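Side-chain contacts in condensin complex subunit 3 (Schizosaccharomyces pombe, PDB 5OQR), which serves as a regulatory subunit of the condensin complex, which is required to convert interphase chromatin into mitotic-like condensed chromosomes: residues Met713-Leu718 with Gln749-Lys754; Arg644-Phe649 with His704-His709; Thr757-Gly762 with Ser771-Phe776. All coordinates share one frame; numbering follows the deposited sequence.

Contact 1. Residues Met713-Leu718 with Gln749-Lys754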
loop_
_atom_site.group_PDB
_atom_site.type_symbol
_atom_site.label_atom_id
_atom_site.label_comp_id
_atom_site.label_asym_id
_atom_site.label_seq_id
_atom_site.Cartn_x
_atom_site.Cartn_y
_atom_site.Cartn_z
ATOM N N MET A 713 19.830 27.041 -10.049
ATOM C CA MET A 713 18.912 26.761 -11.149
ATOM C C MET A 713 17.721 27.709 -11.114
ATOM O O MET A 713 17.322 28.266 -12.142
ATOM C CB MET A 713 18.432 25.309 -11.084
ATOM C CG MET A 713 19.531 24.266 -11.186
ATOM S SD MET A 713 20.516 24.408 -12.683
ATOM C CE MET A 713 19.274 24.120 -13.936
ATOM N N ILE A 714 17.134 27.893 -9.934
ATOM C CA ILE A 714 15.972 28.767 -9.802
ATOM C C ILE A 714 16.321 30.186 -10.238
ATOM O O ILE A 714 15.604 30.802 -11.033
ATOM C CB ILE A 714 15.440 28.726 -8.358
ATOM C CG1 ILE A 714 14.919 27.321 -8.041
ATOM C CG2 ILE A 714 14.341 29.764 -8.153
ATOM C CD1 ILE A 714 14.573 27.089 -6.590
ATOM N N PHE A 715 17.434 30.725 -9.733
ATOM C CA PHE A 715 17.819 32.086 -10.095
ATOM C C PHE A 715 17.929 32.248 -11.604
ATOM O O PHE A 715 17.542 33.284 -12.156
ATOM C CB PHE A 715 19.143 32.458 -9.425
ATOM C CG PHE A 715 19.039 32.646 -7.941
ATOM C CD1 PHE A 715 18.059 33.455 -7.398
ATOM C CD2 PHE A 715 19.917 32.005 -7.087
ATOM C CE1 PHE A 715 17.959 33.624 -6.039
ATOM C CE2 PHE A 715 19.820 32.170 -5.725
ATOM C CZ PHE A 715 18.839 32.980 -5.200
ATOM N N GLU A 716 18.450 31.233 -12.291
ATOM C CA GLU A 716 18.630 31.313 -13.734
ATOM C C GLU A 716 17.335 31.117 -14.510
ATOM O O GLU A 716 17.287 31.459 -15.695
ATOM C CB GLU A 716 19.658 30.277 -14.185
ATOM C CG GLU A 716 21.089 30.645 -13.842
ATOM C CD GLU A 716 22.050 29.491 -14.033
ATOM O OE1 GLU A 716 21.585 28.365 -14.299
ATOM O OE2 GLU A 716 23.273 29.712 -13.920
ATOM N N SER A 717 16.288 30.587 -13.877
ATOM C CA SER A 717 15.024 30.333 -14.553
ATOM C C SER A 717 13.949 31.359 -14.225
ATOM O O SER A 717 12.942 31.422 -14.938
ATOM C CB SER A 717 14.506 28.936 -14.194
ATOM O OG SER A 717 13.843 28.948 -12.944
ATOM N N LEU A 718 14.129 32.156 -13.172
ATOM C CA LEU A 718 13.128 33.162 -12.833
ATOM C C LEU A 718 12.836 34.116 -13.983
ATOM O O LEU A 718 11.662 34.484 -14.159
ATOM C CB LEU A 718 13.577 33.942 -11.592
ATOM C CG LEU A 718 13.594 33.173 -10.270
ATOM C CD1 LEU A 718 14.295 33.991 -9.201
ATOM C CD2 LEU A 718 12.189 32.809 -9.831
ATOM N N GLN A 749 29.401 31.790 -2.008
ATOM C CA GLN A 749 29.753 32.928 -2.848
ATOM C C GLN A 749 29.196 32.762 -4.254
ATOM O O GLN A 749 28.724 33.729 -4.862
ATOM C CB GLN A 749 31.271 33.098 -2.892
ATOM C CG GLN A 749 31.886 33.540 -1.577
ATOM C CD GLN A 749 33.402 33.495 -1.599
ATOM O OE1 GLN A 749 34.012 33.262 -2.643
ATOM N NE2 GLN A 749 34.016 33.715 -0.445
ATOM N N ARG A 750 29.237 31.540 -4.789
ATOM C CA ARG A 750 28.771 31.316 -6.152
ATOM C C ARG A 750 27.266 31.515 -6.259
ATOM O O ARG A 750 26.778 32.072 -7.248
ATOM C CB ARG A 750 29.156 29.912 -6.618
ATOM C CG ARG A 750 29.437 29.827 -8.106
ATOM C CD ARG A 750 28.873 28.564 -8.730
ATOM N NE ARG A 750 28.931 28.622 -10.189
ATOM C CZ ARG A 750 28.255 27.818 -11.005
ATOM N NH1 ARG A 750 27.454 26.883 -10.513
ATOM N NH2 ARG A 750 28.375 27.955 -12.318
ATOM N N THR A 751 26.512 31.071 -5.252
ATOM C CA THR A 751 25.063 31.228 -5.298
ATOM C C THR A 751 24.665 32.688 -5.128
ATOM O O THR A 751 23.696 33.146 -5.741
ATOM C CB THR A 751 24.400 30.356 -4.228
ATOM O OG1 THR A 751 24.633 28.977 -4.530
ATOM C CG2 THR A 751 22.896 30.594 -4.174
ATOM N N LYS A 752 25.396 33.433 -4.297
ATOM C CA LYS A 752 25.113 34.856 -4.156
ATOM C C LYS A 752 25.333 35.587 -5.474
ATOM O O LYS A 752 24.563 36.485 -5.830
ATOM C CB LYS A 752 25.976 35.460 -3.050
ATOM C CG LYS A 752 25.673 36.922 -2.775
ATOM C CD LYS A 752 26.170 37.354 -1.406
ATOM C CE LYS A 752 25.855 38.817 -1.141
ATOM N NZ LYS A 752 26.521 39.719 -2.123
ATOM N N ARG A 753 26.379 35.215 -6.215
ATOM C CA ARG A 753 26.556 35.749 -7.561
ATOM C C ARG A 753 25.330 35.481 -8.419
ATOM O O ARG A 753 24.890 36.352 -9.179
ATOM C CB ARG A 753 27.803 35.142 -8.204
ATOM C CG ARG A 753 29.021 36.045 -8.185
ATOM C CD ARG A 753 30.284 35.257 -7.891
ATOM N NE ARG A 753 30.421 34.091 -8.760
ATOM C CZ ARG A 753 31.205 33.049 -8.502
ATOM N NH1 ARG A 753 31.928 33.015 -7.389
ATOM N NH2 ARG A 753 31.261 32.035 -9.353
ATOM N N LYS A 754 24.762 34.278 -8.313
ATOM C CA LYS A 754 23.527 33.973 -9.026
ATOM C C LYS A 754 22.389 34.859 -8.537
ATOM O O LYS A 754 21.623 35.405 -9.337
ATOM C CB LYS A 754 23.171 32.495 -8.846
ATOM C CG LYS A 754 23.344 31.653 -10.091
ATOM C CD LYS A 754 24.788 31.260 -10.312
ATOM C CE LYS A 754 24.944 30.493 -11.611
ATOM N NZ LYS A 754 26.368 30.327 -12.000
#

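Contact 2. Residues Arg644-Phe649 with His704-His709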
loop_
_atom_site.group_PDB
_atom_site.type_symbol
_atom_site.label_atom_id
_atom_site.label_comp_id
_atom_site.label_asym_id
_atom_site.label_seq_id
_atom_site.Cartn_x
_atom_site.Cartn_y
_atom_site.Cartn_z
ATOM N N ARG A 644 20.715 15.010 -10.956
ATOM C CA ARG A 644 20.007 15.008 -12.232
ATOM C C ARG A 644 18.588 15.536 -12.089
ATOM O O ARG A 644 18.057 16.146 -13.023
ATOM C CB ARG A 644 19.978 13.594 -12.813
ATOM C CG ARG A 644 21.340 13.010 -13.125
ATOM C CD ARG A 644 21.208 11.631 -13.742
ATOM N NE ARG A 644 22.503 10.997 -13.978
ATOM C CZ ARG A 644 23.064 10.090 -13.186
ATOM N NH1 ARG A 644 22.454 9.679 -12.082
ATOM N NH2 ARG A 644 24.247 9.580 -13.500
ATOM N N ILE A 645 17.955 15.309 -10.938
ATOM C CA ILE A 645 16.582 15.764 -10.745
ATOM C C ILE A 645 16.548 17.271 -10.537
ATOM O O ILE A 645 15.659 17.961 -11.047
ATOM C CB ILE A 645 15.934 15.007 -9.570
ATOM C CG1 ILE A 645 15.903 13.505 -9.869
ATOM C CG2 ILE A 645 14.518 15.521 -9.308
ATOM C CD1 ILE A 645 15.518 12.643 -8.690
ATOM N N ALA A 646 17.516 17.810 -9.794
ATOM C CA ALA A 646 17.599 19.255 -9.622
ATOM C C ALA A 646 17.923 19.954 -10.936
ATOM O O ALA A 646 17.564 21.121 -11.121
ATOM C CB ALA A 646 18.645 19.597 -8.563
ATOM N N THR A 647 18.585 19.258 -11.860
ATOM C CA THR A 647 18.979 19.872 -13.123
ATOM C C THR A 647 17.786 20.107 -14.043
ATOM O O THR A 647 17.830 21.005 -14.890
ATOM C CB THR A 647 20.022 18.995 -13.813
ATOM O OG1 THR A 647 21.201 18.942 -13.003
ATOM C CG2 THR A 647 20.384 19.539 -15.191
ATOM N N ILE A 648 16.727 19.314 -13.906
ATOM C CA ILE A 648 15.508 19.485 -14.689
ATOM C C ILE A 648 14.328 19.877 -13.823
ATOM O O ILE A 648 13.238 20.135 -14.351
ATOM C CB ILE A 648 15.181 18.220 -15.511
ATOM C CG1 ILE A 648 15.076 16.976 -14.622
ATOM C CG2 ILE A 648 16.231 18.002 -16.585
ATOM C CD1 ILE A 648 13.691 16.711 -14.087
ATOM N N PHE A 649 14.515 19.926 -12.504
ATOM C CA PHE A 649 13.501 20.378 -11.561
ATOM C C PHE A 649 12.676 21.547 -12.092
ATOM O O PHE A 649 11.455 21.441 -12.258
ATOM C CB PHE A 649 14.207 20.763 -10.257
ATOM C CG PHE A 649 13.281 21.117 -9.132
ATOM C CD1 PHE A 649 12.630 22.338 -9.103
ATOM C CD2 PHE A 649 13.087 20.238 -8.084
ATOM C CE1 PHE A 649 11.789 22.661 -8.063
ATOM C CE2 PHE A 649 12.251 20.558 -7.043
ATOM C CZ PHE A 649 11.600 21.769 -7.030
ATOM N N HIS A 704 29.086 19.071 -4.464
ATOM C CA HIS A 704 28.250 20.252 -4.340
ATOM C C HIS A 704 26.861 19.856 -3.862
ATOM O O HIS A 704 26.313 18.830 -4.273
ATOM C CB HIS A 704 28.171 20.995 -5.669
ATOM C CG HIS A 704 29.500 21.469 -6.165
ATOM N ND1 HIS A 704 30.173 22.526 -5.592
ATOM C CD2 HIS A 704 30.289 21.019 -7.168
ATOM C CE1 HIS A 704 31.316 22.711 -6.226
ATOM N NE2 HIS A 704 31.411 21.810 -7.187
ATOM N N ASN A 705 26.308 20.667 -2.967
ATOM C CA ASN A 705 24.986 20.402 -2.424
ATOM C C ASN A 705 23.938 20.553 -3.518
ATOM O O ASN A 705 23.923 21.550 -4.245
ATOM C CB ASN A 705 24.699 21.356 -1.268
ATOM C CG ASN A 705 23.429 21.012 -0.533
ATOM O OD1 ASN A 705 22.372 21.579 -0.803
ATOM N ND2 ASN A 705 23.524 20.082 0.409
ATOM N N VAL A 706 23.060 19.554 -3.634
ATOM C CA VAL A 706 22.049 19.571 -4.686
ATOM C C VAL A 706 21.086 20.732 -4.483
ATOM O O VAL A 706 20.640 21.364 -5.446
ATOM C CB VAL A 706 21.305 18.222 -4.735
ATOM C CG1 VAL A 706 20.235 18.228 -5.823
ATOM C CG2 VAL A 706 22.280 17.082 -4.968
ATOM N N HIS A 707 20.741 21.025 -3.229
ATOM C CA HIS A 707 19.778 22.086 -2.965
ATOM C C HIS A 707 20.379 23.460 -3.232
ATOM O O HIS A 707 19.696 24.349 -3.752
ATOM C CB HIS A 707 19.269 21.983 -1.529
ATOM C CG HIS A 707 18.061 21.112 -1.376
ATOM N ND1 HIS A 707 17.457 20.888 -0.159
ATOM C CD2 HIS A 707 17.341 20.413 -2.286
ATOM C CE1 HIS A 707 16.417 20.092 -0.324
ATOM N NE2 HIS A 707 16.325 19.789 -1.605
ATOM N N LEU A 708 21.649 23.659 -2.886
ATOM C CA LEU A 708 22.298 24.907 -3.258
ATOM C C LEU A 708 22.493 24.989 -4.765
ATOM O O LEU A 708 22.441 26.083 -5.339
ATOM C CB LEU A 708 23.636 25.048 -2.534
ATOM C CG LEU A 708 24.204 26.467 -2.485
ATOM C CD1 LEU A 708 23.302 27.395 -1.681
ATOM C CD2 LEU A 708 25.601 26.457 -1.898
ATOM N N HIS A 709 22.717 23.849 -5.419
ATOM C CA HIS A 709 22.720 23.822 -6.876
ATOM C C HIS A 709 21.338 24.143 -7.426
ATOM O O HIS A 709 21.213 24.812 -8.457
ATOM C CB HIS A 709 23.192 22.455 -7.372
ATOM C CG HIS A 709 22.986 22.242 -8.838
ATOM N ND1 HIS A 709 22.149 21.269 -9.339
ATOM C CD2 HIS A 709 23.498 22.886 -9.914
ATOM C CE1 HIS A 709 22.158 21.317 -10.659
ATOM N NE2 HIS A 709 22.968 22.291 -11.033
#

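Contact 3. Residues Thr757-Gly762 with Ser771-Phe776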
loop_
_atom_site.group_PDB
_atom_site.type_symbol
_atom_site.label_atom_id
_atom_site.label_comp_id
_atom_site.label_asym_id
_atom_site.label_seq_id
_atom_site.Cartn_x
_atom_site.Cartn_y
_atom_site.Cartn_z
ATOM N N THR A 757 22.919 38.332 -10.067
ATOM C CA THR A 757 22.599 38.368 -11.491
ATOM C C THR A 757 21.097 38.481 -11.712
ATOM O O THR A 757 20.646 39.211 -12.602
ATOM C CB THR A 757 23.150 37.124 -12.184
ATOM O OG1 THR A 757 24.577 37.104 -12.069
ATOM C CG2 THR A 757 22.763 37.104 -13.665
ATOM N N TYR A 758 20.304 37.760 -10.918
ATOM C CA TYR A 758 18.857 37.856 -11.057
ATOM C C TYR A 758 18.350 39.213 -10.590
ATOM O O TYR A 758 17.458 39.799 -11.214
ATOM C CB TYR A 758 18.170 36.737 -10.275
ATOM C CG TYR A 758 16.708 37.017 -10.038
ATOM C CD1 TYR A 758 16.257 37.436 -8.797
ATOM C CD2 TYR A 758 15.783 36.892 -11.062
ATOM C CE1 TYR A 758 14.925 37.708 -8.578
ATOM C CE2 TYR A 758 14.447 37.161 -10.854
ATOM C CZ TYR A 758 14.024 37.571 -9.610
ATOM O OH TYR A 758 12.695 37.842 -9.395
ATOM N N GLU A 759 18.899 39.725 -9.487
ATOM C CA GLU A 759 18.484 41.033 -8.994
ATOM C C GLU A 759 18.759 42.129 -10.013
ATOM O O GLU A 759 17.999 43.098 -10.102
ATOM C CB GLU A 759 19.196 41.344 -7.678
ATOM C CG GLU A 759 18.839 40.405 -6.540
ATOM C CD GLU A 759 17.494 40.726 -5.917
ATOM O OE1 GLU A 759 17.280 40.371 -4.739
ATOM O OE2 GLU A 759 16.651 41.339 -6.605
ATOM N N SER A 760 19.831 41.992 -10.797
ATOM C CA SER A 760 20.167 43.012 -11.783
ATOM C C SER A 760 19.104 43.144 -12.865
ATOM O O SER A 760 19.096 44.144 -13.589
ATOM C CB SER A 760 21.521 42.701 -12.423
ATOM O OG SER A 760 21.435 41.585 -13.292
ATOM N N HIS A 761 18.211 42.160 -12.998
ATOM C CA HIS A 761 17.111 42.294 -13.948
ATOM C C HIS A 761 16.162 43.412 -13.544
ATOM O O HIS A 761 15.502 44.003 -14.407
ATOM C CB HIS A 761 16.345 40.975 -14.064
ATOM C CG HIS A 761 16.880 40.056 -15.117
ATOM N ND1 HIS A 761 18.000 39.276 -14.929
ATOM C CD2 HIS A 761 16.444 39.793 -16.372
ATOM C CE1 HIS A 761 18.232 38.572 -16.022
ATOM N NE2 HIS A 761 17.303 38.867 -16.913
ATOM N N GLY A 762 16.076 43.714 -12.254
ATOM C CA GLY A 762 15.191 44.764 -11.783
ATOM C C GLY A 762 13.722 44.424 -11.903
ATOM O O GLY A 762 12.909 45.304 -12.214
ATOM N N SER A 771 11.085 39.551 0.880
ATOM C CA SER A 771 11.473 39.075 2.203
ATOM C C SER A 771 12.161 37.718 2.121
ATOM O O SER A 771 13.125 37.461 2.850
ATOM C CB SER A 771 10.246 39.001 3.109
ATOM O OG SER A 771 10.614 38.704 4.445
ATOM N N ILE A 772 11.683 36.836 1.242
ATOM C CA ILE A 772 12.329 35.540 1.065
ATOM C C ILE A 772 13.724 35.720 0.483
ATOM O O ILE A 772 14.686 35.091 0.939
ATOM C CB ILE A 772 11.462 34.628 0.177
ATOM C CG1 ILE A 772 10.108 34.368 0.838
ATOM C CG2 ILE A 772 12.168 33.299 -0.088
ATOM C CD1 ILE A 772 9.075 33.791 -0.104
ATOM N N LEU A 773 13.858 36.578 -0.528
ATOM C CA LEU A 773 15.165 36.807 -1.131
ATOM C C LEU A 773 16.133 37.429 -0.136
ATOM O O LEU A 773 17.311 37.061 -0.092
ATOM C CB LEU A 773 15.022 37.692 -2.367
ATOM C CG LEU A 773 14.327 37.053 -3.570
ATOM C CD1 LEU A 773 14.118 38.078 -4.665
ATOM C CD2 LEU A 773 15.126 35.870 -4.098
ATOM N N ALA A 774 15.654 38.372 0.678
ATOM C CA ALA A 774 16.524 39.004 1.664
ATOM C C ALA A 774 16.962 38.010 2.730
ATOM O O ALA A 774 18.134 37.978 3.115
ATOM C CB ALA A 774 15.811 40.193 2.303
ATOM N N LYS A 775 16.033 37.191 3.219
ATOM C CA LYS A 775 16.389 36.191 4.217
ATOM C C LYS A 775 17.343 35.152 3.646
ATOM O O LYS A 775 18.219 34.655 4.362
ATOM C CB LYS A 775 15.124 35.525 4.748
ATOM C CG LYS A 775 15.271 34.919 6.132
ATOM C CD LYS A 775 13.940 34.399 6.653
ATOM C CE LYS A 775 12.965 35.533 6.949
ATOM N NZ LYS A 775 11.656 35.331 6.267
ATOM N N PHE A 776 17.192 34.814 2.365
ATOM C CA PHE A 776 18.108 33.880 1.725
ATOM C C PHE A 776 19.479 34.512 1.522
ATOM O O PHE A 776 20.508 33.874 1.773
ATOM C CB PHE A 776 17.523 33.421 0.389
ATOM C CG PHE A 776 18.224 32.239 -0.206
ATOM C CD1 PHE A 776 17.850 30.953 0.137
ATOM C CD2 PHE A 776 19.252 32.412 -1.114
ATOM C CE1 PHE A 776 18.490 29.862 -0.408
ATOM C CE2 PHE A 776 19.896 31.324 -1.664
ATOM C CZ PHE A 776 19.515 30.047 -1.312
#

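Contact 1. Residues Met713-Leu718 with Gln749-Lys754
Phe715 fills the groove between helices 706-717 and 745-759, whose segments 713-717 and 749-754 run nearly parallel, their axes 9.8 Å apart at 15°. Its ring reaches Thr751 and Lys754 together: CE2 lies 3.8 Å from Thr751 CG2, a methyl at the ring edge close to its plane, while CD2 sits 3.7 Å from Lys754 CB. The Thr751 methyl can serve the apolar side because OG1 turns the other way, to Asn712 OD1, in a hydrogen bond. Beyond the ring, Phe776 of helix 767-785 and Leu734 of helix 725-736 complete this packed interior. The outer side is looser. Exposed Glu716 reaches across on the solvent side, and Lys754, bent at chi2 (80°), comes alongside its carboxylate end, but the salt bridge from Glu716 OE2 to Lys754 NZ is long, at 3.7 Å. Replacing Phe715 with an alanine would probably open a gap between the helices, costing the Thr751 methyl and the Lys754 CB their shared partner. With no hydrogen bond crossing between the segments, cohesion probably rests mainly on apolar packing; the solvent-side charge pair likely adds only a modest attraction.

Contact 2. Residues Arg644-Phe649 with His704-His709
Ala646 and Val706 meet where helix 639-661 packs against the first turn of helix 706-717, the helix that opens the ninth HEAT repeat of this solenoid. The touch is small and apolar: Ala646 CB lies 3.5 Å from Val706 CG1. That methyl is placed by a chi1 of 179°, which sets CG1 opposite the backbone N. One turn further on, His709 comes to the same alanine, its ND1 4.0 Å from Ala646 CB, and the ring also approaches Thr647. There Thr647 OG1 stands at the ring edge near its plane, 3.5 Å from His709 CE1. This is an approach to a carbon and not a hydrogen bond; the Thr647 hydroxyl is bonded instead to Trp643 O in its own helix. Trp643 also stacks on the imidazole, while Thr647 meets its edge and Ala646 CB approaches obliquely.

The start of helix 706-717 is fixed by Asn705 at the N-cap position. Its OD1 accepts from Leu708 N at 3.0 Å, in the carbonyl plane and on a lone pair, and more weakly from His707 N. His707 faces another way, with ND1 hydrogen-bonded to Lys738 N and NE2 to Leu680 O and Thr683 OG1, which ties the same turn to neighbouring segments. On the far side of helix 639-661, Ile648 rests on helix 601-613. Phe649 packs on helix 669-682. Helix 639-661 thus lies between helix 601-613 and the opening turn of helix 706-717.

Contact 3. Residues Thr757-Gly762 with Ser771-Phe776
A chi1 of 163° swings the Tyr758 ring away from its own backbone N and toward Leu773, while Glu759 keeps CG beside the backbone N, then bends at chi2 (-78°). Both side chains thereby converge on a single methyl, Leu773 CD1. It sits at the edge of the tyrosine ring near its plane, 4.0 Å from Tyr758 CE1, with the two side chains crossing at about a right angle. Glu759 runs past Leu773 in the opposite direction, and its OE1 comes to 3.9 Å from the same CD1. Neither is a polar bond; the carboxylate merely lies against the leucine on the more exposed side, and no hydrogen bond passes between the segments.

Leu773 is the shared partner. Its other neighbours are Phe715, Leu734, Leu755 and Met765, and Tyr758 in turn packs on Leu718, Ile731 and Met765, so a modest direct touch is embedded in a larger hydrophobic interior.

Toward the C-terminal part of segment 757-762, local bonds shape the chain. Ser760 OG donates to Thr757 O at 2.6 Å, from 31° off the carbonyl plane. A type I turn runs from Glu759 to Gly762, with Gly762 N bonded to Glu759 O at 3.0 Å. Gly762 leaves helical geometry with a positive phi, though it is poorly ordered. Helix 745-759, a short connection and helix 767-785 thus form a helical hairpin at the C-terminal end of the chain, the kind of unit from which alpha-solenoids are built.

In the fold
The three contacts form a continuous run along the C-terminal part of the solenoid. Contacts 1 and 2 share helix 706-717, contacts 1 and 3 share helix 745-759, while contacts 2 and 3, about 19 Å between centres, do not touch. Contact 1 is therefore the bridge: Met713 leans on the backbone of Ala646 and Thr647, and Phe715 and Thr751 meet Phe776. Contact 3 is the most buried in character, though its shared face is the smallest; contacts 1 and 2 are partly buried. Their chemistry differs: contact 1 pairs buried aromatic packing with a long charge pair on its exposed side, contact 2 sets a histidine beside small side chains, and contact 3 centres on a leucine methyl.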